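Local coordinates for putative MCP-type signal transduction protein (Campylobacter jejuni subsp. jejuni serotype O:2, PDB 4WY9), which probably serves as a chemotaxis receptor, its periplasmic tandem-PAS sensory domain sensing chemical signals outside the inner membrane, apparently by an indirect mechanism of ligand recognition, at residues 107-112 against 120-125; 126-131 against 154-159. One frame throughout, in Å; residues are numbered along the deposited sequence.

Two kinds of contact, a pairing within a sheet and a helical turn laid against it, appear side by side in the first PDC sensor domain of the chain, which passes directly from one to the other. Interaction 1 pairs two strands at a sheet edge, so main-chain bonds dominate and a lysine-to-carbonyl bond is added near the surface. Interaction 2 sets a short helical turn against another strand of the same sheet, where a single carboxylate-to-backbone bond accompanies a cluster of methyl groups. Both are partly buried. With centres about 13 Å apart, they meet where Ile122 and Ala109 pack on Glu159 and where Leu107 touches Ile128.

Interaction 1. Residues 107-112 against 120-125; sequences LYADEE and KAIQAS
A beta hairpin of the PDC sensor domain joins strand 104-110 to strand 119-122, and its main-chain bonds show how an antiparallel pair is locked. Ala109 and Lys120 form a hydrogen-bonded pair: Lys120 N reaches Ala109 O at 2.8 Å, and Ala109 N reaches Lys120 O at 2.9 Å. Farther along, Ile122 N donates to Leu107 O at 2.9 Å, while a water accepts from Leu107 N and donates to Ile122 O, bridging the strands where they part. Between these sites lies the non-hydrogen-bonded pair of Tyr108 and Ala121; CE2 of the tyrosine ring comes within 3.7 Å of Ala121 CB, on the face covered by helix 59-70.

The other face carries Leu107, Ala109, Lys120 and Ile122. Leu107 turns CG away from its backbone N (chi1 179°) and brings CD2 to 3.7 Å from Ile122 CD1, and Ile122 CG2 meets the methyl of Ala109. The lysine ends beside this methyl, bending at its last torsion (chi4 35°) to bring NZ to Asp110 O at 2.9 Å, above the carbonyl plane. Glu111 passes its stem in the opposite direction beside Lys120 CB, without its carboxylate meeting the ammonium group. Backbone pairing and a largely apolar face with Lys120 at its end make this an antiparallel hairpin at the margin of a PAS-like sheet.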
ATOM      1  N   LEU A 107      -0.783  14.475 -11.033  1.00  8.02           N
ATOM      2  CA  LEU A 107      -0.083  13.835  -9.943  1.00  8.05           C
ATOM      3  C   LEU A 107       0.240  14.866  -8.878  1.00  9.24           C
ATOM      4  O   LEU A 107       0.842  15.903  -9.191  1.00  9.80           O
ATOM      5  CB  LEU A 107       1.200  13.168 -10.442  1.00  9.18           C
ATOM      6  CG  LEU A 107       2.103  12.459  -9.421  1.00  8.89           C
ATOM      7  CD1 LEU A 107       1.378  11.299  -8.735  1.00 10.28           C
ATOM      8  CD2 LEU A 107       3.377  11.988 -10.082  1.00 11.70           C
ATOM      9  N   TYR A 108      -0.127  14.569  -7.621  1.00 10.21           N
ATOM     10  CA  TYR A 108       0.089  15.471  -6.509  1.00 11.32           C
ATOM     11  C   TYR A 108       0.932  14.835  -5.410  1.00 13.13           C
ATOM     12  O   TYR A 108       0.754  13.651  -5.109  1.00 14.43           O
ATOM     13  CB  TYR A 108      -1.269  15.925  -5.945  1.00 12.18           C
ATOM     14  CG  TYR A 108      -2.035  16.775  -6.928  1.00 11.88           C
ATOM     15  CD1 TYR A 108      -2.838  16.208  -7.895  1.00 14.27           C
ATOM     16  CD2 TYR A 108      -1.940  18.170  -6.896  1.00 13.45           C
ATOM     17  CE1 TYR A 108      -3.516  16.999  -8.796  1.00 16.12           C
ATOM     18  CE2 TYR A 108      -2.601  18.945  -7.799  1.00 14.52           C
ATOM     19  CZ  TYR A 108      -3.400  18.346  -8.753  1.00 16.69           C
ATOM     20  OH  TYR A 108      -4.085  19.110  -9.673  1.00 20.33           O
ATOM     21  N   ALA A 109       1.835  15.613  -4.829  1.00 14.85           N
ATOM     22  CA  ALA A 109       2.609  15.260  -3.670  1.00 16.75           C
ATOM     23  C   ALA A 109       2.339  16.258  -2.547  1.00 22.59           C
ATOM     24  O   ALA A 109       1.725  17.300  -2.757  1.00 21.42           O
ATOM     25  CB  ALA A 109       4.102  15.258  -3.993  1.00 18.14           C
ATOM     26  N   ASP A 110       2.823  15.932  -1.352  0.61 27.14           N
ATOM     27  CA  ASP A 110       2.677  16.864  -0.242  0.61 32.18           C
ATOM     28  C   ASP A 110       3.502  18.120  -0.507  0.61 35.66           C
ATOM     29  O   ASP A 110       4.574  18.044  -1.121  0.61 35.08           O
ATOM     30  CB  ASP A 110       3.102  16.206   1.068  0.61 37.00           C
ATOM     31  CG  ASP A 110       2.098  15.179   1.554  0.61 39.10           C
ATOM     32  OD1 ASP A 110       0.900  15.329   1.235  0.61 40.91           O
ATOM     33  OD2 ASP A 110       2.506  14.239   2.272  0.61 45.49           O
ATOM     34  N   GLU A 111       2.999  19.272  -0.070  1.00 37.68           N
ATOM     35  CA  GLU A 111       3.817  20.504  -0.067  1.00 46.56           C
ATOM     36  C   GLU A 111       4.589  20.493   1.264  1.00 51.80           C
ATOM     37  O   GLU A 111       5.821  20.375   1.292  1.00 49.51           O
ATOM     38  CB  GLU A 111       2.962  21.775  -0.153  1.00 54.79           C
ATOM     39  CG  GLU A 111       1.708  21.631  -0.990  1.00 63.49           C
ATOM     40  CD  GLU A 111       0.966  22.949  -1.175  1.00 67.04           C
ATOM     41  OE1 GLU A 111       0.790  23.690  -0.176  1.00 67.99           O
ATOM     42  OE2 GLU A 111       0.563  23.239  -2.327  1.00 74.58           O
ATOM     43  N   GLU A 112       3.817  20.567   2.353  1.00 57.71           N
ATOM     44  CA  GLU A 112       4.336  20.565   3.735  1.00 60.89           C
ATOM     45  C   GLU A 112       5.474  21.578   3.958  1.00 59.15           C
ATOM     46  O   GLU A 112       5.530  22.263   4.993  1.00 63.55           O
ATOM     47  CB  GLU A 112       4.768  19.145   4.138  1.00 66.07           C
ATOM     48  CG  GLU A 112       5.061  19.010   5.630  1.00 72.59           C
ATOM     49  CD  GLU A 112       5.600  17.645   6.019  1.00 80.35           C
ATOM     50  OE1 GLU A 112       6.511  17.143   5.317  1.00 84.89           O
ATOM     51  OE2 GLU A 112       5.116  17.092   7.035  1.00 72.98           O
ATOM     52  N   LYS A 120       0.534  19.592  -3.792  1.00 21.57           N
ATOM     53  CA  LYS A 120       0.909  20.369  -4.965  1.00 22.66           C
ATOM     54  C   LYS A 120       1.160  19.458  -6.135  1.00 17.89           C
ATOM     55  O   LYS A 120       1.595  18.314  -5.969  1.00 16.23           O
ATOM     56  CB  LYS A 120       2.198  21.172  -4.705  1.00 29.37           C
ATOM     57  CG  LYS A 120       3.345  20.290  -4.222  1.00 35.11           C
ATOM     58  CD  LYS A 120       4.706  20.917  -4.565  1.00 41.14           C
ATOM     59  CE  LYS A 120       5.854  20.208  -3.860  1.00 43.49           C
ATOM     60  NZ  LYS A 120       5.617  18.751  -3.730  1.00 43.42           N
ATOM     61  N   ALA A 121       0.857  19.954  -7.330  1.00 17.59           N
ATOM     62  CA  ALA A 121       1.100  19.177  -8.547  1.00 15.10           C
ATOM     63  C   ALA A 121       2.609  19.044  -8.766  1.00 15.47           C
ATOM     64  O   ALA A 121       3.375  19.992  -8.566  1.00 19.28           O
ATOM     65  CB  ALA A 121       0.453  19.819  -9.752  1.00 17.28           C
ATOM     66  N   ILE A 122       3.014  17.842  -9.174  1.00 12.30           N
ATOM     67  CA  ILE A 122       4.383  17.586  -9.594  1.00 13.37           C
ATOM     68  C   ILE A 122       4.363  16.939 -10.947  1.00 12.73           C
ATOM     69  O   ILE A 122       3.299  16.537 -11.439  1.00 12.12           O
ATOM     70  CB  ILE A 122       5.110  16.656  -8.593  1.00 13.82           C
ATOM     71  CG1 ILE A 122       4.398  15.295  -8.472  1.00 14.43           C
ATOM     72  CG2 ILE A 122       5.233  17.320  -7.227  1.00 15.77           C
ATOM     73  CD1 ILE A 122       5.235  14.213  -7.831  1.00 16.42           C
ATOM     74  N   GLN A 123       5.528  16.839 -11.576  1.00 12.45           N
ATOM     75  CA  GLN A 123       5.589  16.298 -12.924  1.00 10.91           C
ATOM     76  C   GLN A 123       5.086  14.862 -12.960  1.00 10.84           C
ATOM     77  O   GLN A 123       5.631  13.999 -12.273  1.00 13.34           O
ATOM     78  CB  GLN A 123       6.998  16.374 -13.490  1.00 12.30           C
ATOM     79  CG  GLN A 123       7.128  15.819 -14.895  1.00 12.24           C
ATOM     80  CD  GLN A 123       6.317  16.596 -15.887  1.00 12.14           C
ATOM     81  OE1 GLN A 123       6.536  17.791 -16.074  1.00 14.95           O
ATOM     82  NE2 GLN A 123       5.399  15.924 -16.531  1.00 11.05           N
ATOM     83  N   ALA A 124       4.057  14.602 -13.783  1.00 10.27           N
ATOM     84  CA  ALA A 124       3.541  13.253 -13.961  1.00 12.06           C
ATOM     85  C   ALA A 124       4.422  12.386 -14.808  1.00 10.15           C
ATOM     86  O   ALA A 124       5.170  12.878 -15.652  1.00 10.01           O
ATOM     87  CB  ALA A 124       2.177  13.271 -14.527  1.00 14.12           C
ATOM     88  N   SER A 125       4.323  11.085 -14.604  1.00 11.56           N
ATOM     89  CA  SER A 125       5.150  10.135 -15.258  1.00 12.74           C
ATOM     90  C   SER A 125       4.360   8.952 -15.725  1.00 10.81           C
ATOM     91  O   SER A 125       3.321   8.626 -15.151  1.00 10.33           O
ATOM     92  CB  SER A 125       6.239   9.627 -14.239  1.00 19.92           C
ATOM     93  OG  SER A 125       6.636   8.388 -14.473  1.00 24.11           O
TER
HETATM   94  O   HOH W   1       0.744  16.396 -12.437  1.00  9.55           O

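Interaction 2. Residues 126-131 against 154-159; sequences DEIANL and IKMNLE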
ATOM      1  N   ASP A 126       4.836   8.285 -16.771  1.00  9.70           N
ATOM      2  CA  ASP A 126       4.194   7.064 -17.244  1.00  8.90           C
ATOM      3  C   ASP A 126       4.250   5.939 -16.231  1.00  8.60           C
ATOM      4  O   ASP A 126       3.531   4.935 -16.370  1.00 10.09           O
ATOM      5  CB  ASP A 126       4.817   6.635 -18.583  1.00 11.24           C
ATOM      6  CG  ASP A 126       4.266   7.472 -19.731  1.00 12.58           C
ATOM      7  OD1 ASP A 126       3.048   7.676 -19.779  1.00 11.16           O
ATOM      8  OD2 ASP A 126       5.048   7.930 -20.579  1.00 16.29           O
ATOM      9  N   GLU A 127       5.083   6.064 -15.203  1.00  8.16           N
ATOM     10  CA  GLU A 127       5.102   5.076 -14.125  1.00  9.97           C
ATOM     11  C   GLU A 127       3.700   4.931 -13.536  1.00 10.30           C
ATOM     12  O   GLU A 127       3.285   3.853 -13.129  1.00 11.33           O
ATOM     13  CB  GLU A 127       6.080   5.484 -13.052  1.00 13.16           C
ATOM     14  CG  GLU A 127       6.256   4.505 -11.937  1.00 18.11           C
ATOM     15  CD  GLU A 127       7.568   4.699 -11.176  1.00 24.24           C
ATOM     16  OE1 GLU A 127       7.524   5.323 -10.158  1.00 24.28           O
ATOM     17  OE2 GLU A 127       8.616   4.308 -11.691  1.00 32.01           O
ATOM     18  N   ILE A 128       2.929   6.033 -13.507  1.00  8.91           N
ATOM     19  CA  ILE A 128       1.581   5.984 -12.980  1.00  8.14           C
ATOM     20  C   ILE A 128       0.642   5.226 -13.934  1.00  8.62           C
ATOM     21  O   ILE A 128      -0.101   4.335 -13.524  1.00 10.06           O
ATOM     22  CB  ILE A 128       1.030   7.392 -12.709  1.00  8.37           C
ATOM     23  CG1 ILE A 128       1.865   8.123 -11.657  1.00 10.14           C
ATOM     24  CG2 ILE A 128      -0.447   7.321 -12.276  1.00 10.09           C
ATOM     25  CD1 ILE A 128       1.908   7.442 -10.321  1.00  9.83           C
ATOM     26  N   ALA A 129       0.684   5.582 -15.205  1.00  9.27           N
ATOM     27  CA  ALA A 129      -0.186   4.978 -16.182  1.00 10.82           C
ATOM     28  C   ALA A 129       0.057   3.495 -16.341  1.00 10.95           C
ATOM     29  O   ALA A 129      -0.848   2.739 -16.667  1.00 13.87           O
ATOM     30  CB  ALA A 129      -0.076   5.690 -17.526  1.00 12.79           C
ATOM     31  N   ASN A 130       1.292   3.066 -16.102  1.00 10.24           N
ATOM     32  CA  ASN A 130       1.674   1.678 -16.271  1.00 11.97           C
ATOM     33  C   ASN A 130       1.601   0.818 -15.011  1.00 10.69           C
ATOM     34  O   ASN A 130       1.933  -0.359 -15.036  1.00 12.80           O
ATOM     35  CB  ASN A 130       3.082   1.620 -16.876  1.00 14.13           C
ATOM     36  CG  ASN A 130       3.147   2.114 -18.325  1.00 17.31           C
ATOM     37  OD1 ASN A 130       2.164   2.016 -19.059  1.00 24.72           O
ATOM     38  ND2 ASN A 130       4.250   2.704 -18.708  1.00 17.22           N
ATOM     39  N   LEU A 131       1.080   1.395 -13.913  1.00  9.24           N
ATOM     40  CA  LEU A 131       0.881   0.607 -12.701  1.00  9.03           C
ATOM     41  C   LEU A 131      -0.019  -0.585 -12.978  1.00  8.40           C
ATOM     42  O   LEU A 131      -0.991  -0.483 -13.744  1.00  9.37           O
ATOM     43  CB  LEU A 131       0.250   1.450 -11.616  1.00  8.54           C
ATOM     44  CG  LEU A 131       1.080   2.525 -10.938  1.00  9.02           C
ATOM     45  CD1 LEU A 131       0.178   3.383 -10.065  1.00  9.35           C
ATOM     46  CD2 LEU A 131       2.204   1.924 -10.121  1.00  9.84           C
ATOM     47  N   ILE A 154       5.820  -2.441  -4.460  1.00  8.62           N
ATOM     48  CA  ILE A 154       6.621  -2.195  -5.658  1.00  9.19           C
ATOM     49  C   ILE A 154       7.584  -1.068  -5.413  1.00  9.55           C
ATOM     50  O   ILE A 154       7.395  -0.271  -4.486  1.00 10.29           O
ATOM     51  CB  ILE A 154       5.755  -1.853  -6.896  1.00  9.59           C
ATOM     52  CG1 ILE A 154       5.000  -0.560  -6.725  1.00 10.03           C
ATOM     53  CG2 ILE A 154       4.828  -3.007  -7.301  1.00 11.23           C
ATOM     54  CD1 ILE A 154       4.316  -0.040  -7.967  1.00 11.44           C
ATOM     55  N   LYS A 155       8.626  -0.993  -6.241  0.52  9.15           N
ATOM     56  CA  LYS A 155       9.503   0.155  -6.282  0.52 10.72           C
ATOM     57  C   LYS A 155       8.866   1.249  -7.130  0.52 11.46           C
ATOM     58  O   LYS A 155       8.284   0.963  -8.207  0.52 12.30           O
ATOM     59  CB  LYS A 155      10.856  -0.232  -6.856  0.52 13.49           C
ATOM     60  CG  LYS A 155      11.830   0.918  -7.058  0.52 14.42           C
ATOM     61  CD  LYS A 155      12.943   0.585  -8.087  0.52 21.81           C
ATOM     62  CE  LYS A 155      13.691  -0.679  -7.835  0.52 26.11           C
ATOM     63  NZ  LYS A 155      14.613  -1.005  -8.966  0.52 30.74           N
ATOM     64  N   MET A 156       8.933   2.490  -6.661  1.00 10.94           N
ATOM     65  CA  MET A 156       8.502   3.633  -7.476  1.00 11.66           C
ATOM     66  C   MET A 156       9.549   4.726  -7.377  1.00 12.74           C
ATOM     67  O   MET A 156      10.373   4.763  -6.459  1.00 13.68           O
ATOM     68  CB  MET A 156       7.158   4.166  -7.035  1.00 12.29           C
ATOM     69  CG  MET A 156       6.025   3.216  -7.216  1.00 11.67           C
ATOM     70  SD  MET A 156       4.426   3.911  -6.733  1.00 12.26           S
ATOM     71  CE  MET A 156       4.079   4.998  -8.090  1.00 12.01           C
ATOM     72  N   ASN A 157       9.507   5.639  -8.329  1.00 13.99           N
ATOM     73  CA  ASN A 157      10.376   6.799  -8.337  1.00 15.13           C
ATOM     74  C   ASN A 157       9.642   7.912  -9.032  1.00 15.92           C
ATOM     75  O   ASN A 157       9.571   7.947 -10.272  1.00 18.49           O
ATOM     76  CB  ASN A 157      11.728   6.502  -8.999  1.00 17.07           C
ATOM     77  CG  ASN A 157      12.703   7.637  -8.841  1.00 17.95           C
ATOM     78  OD1 ASN A 157      12.319   8.821  -8.867  1.00 19.21           O
ATOM     79  ND2 ASN A 157      13.953   7.308  -8.598  1.00 20.09           N
ATOM     80  N   LEU A 158       9.108   8.850  -8.262  1.00 16.32           N
ATOM     81  CA  LEU A 158       8.282   9.933  -8.829  1.00 17.03           C
ATOM     82  C   LEU A 158       8.929  11.300  -8.739  1.00 20.52           C
ATOM     83  O   LEU A 158       8.577  12.194  -9.508  1.00 22.55           O
ATOM     84  CB  LEU A 158       6.940   9.962  -8.139  1.00 15.70           C
ATOM     85  CG  LEU A 158       6.096   8.699  -8.294  1.00 13.21           C
ATOM     86  CD1 LEU A 158       4.861   8.815  -7.443  1.00 12.40           C
ATOM     87  CD2 LEU A 158       5.738   8.458  -9.742  1.00 12.98           C
ATOM     88  N   GLU A 159       9.886  11.471  -7.824  1.00 22.52           N
ATOM     89  CA  GLU A 159      10.519  12.776  -7.619  1.00 24.96           C
ATOM     90  C   GLU A 159      12.042  12.719  -7.635  1.00 25.48           C
ATOM     91  O   GLU A 159      12.687  13.726  -7.397  1.00 30.05           O
ATOM     92  CB  GLU A 159      10.061  13.387  -6.301  1.00 30.00           C
ATOM     93  CG  GLU A 159       8.567  13.640  -6.221  1.00 31.82           C
ATOM     94  CD  GLU A 159       8.173  14.184  -4.868  1.00 34.51           C
ATOM     95  OE1 GLU A 159       8.297  13.451  -3.876  1.00 36.16           O
ATOM     96  OE2 GLU A 159       7.743  15.374  -4.824  1.00 42.26           O
TER
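Glu127 OE1 accepts the backbone N-H of Asn157 in a short, nearly straight bond, 2.7 Å from Asn157 N with an angle of 171° at the hydrogen. The oxygen uses its syn lone pair, on the side of the other carboxylate oxygen. Glu127 reaches across because CG stands anti to the backbone N (chi1 -176°) and the chain continues extended, carrying the carboxylate from the helical turn to the backbone of Asn157. OE1 also lies alongside Met156, 3.3 Å from Met156 CA, and Leu158 CD2 approaches it at 3.6 Å. Across this contact the acceptor thus takes one N-H and is otherwise packed against carbons of Met156 and Leu158.

Beside this polar link, methyl groups meet in a small apolar cluster. Ile128 CD1 touches two partners: Met156 CE and Leu158 CD2, each at 4.0 Å, and the isoleucine crosses both side chains at about a right angle. Bending at its last torsion (chi3 75°) brings the methionine methyl toward the helical turn. Leu131 CD2, which approaches Met156 CE, also packs 3.6 Å from Ile154 CD1, again with the side chains roughly perpendicular.

The amide of Asn157 is engaged elsewhere, ND2 with Asp162 OD1 and OD1 with Gly160 N, which holds the chain between Asn157 and Asp162. Ser125 OG caps Glu127 N at the start of the helical turn. Ile128 and Leu131 rest on Tyr80 of strand 78-83, while Met156 packs on Ala165 and Asn167 of strand 163-173, so the contact spans the turn 126-129, leading into helix 132-140, and two strands of the PDC sheet, 78-83 and 163-173, which are separated by strand 179-188.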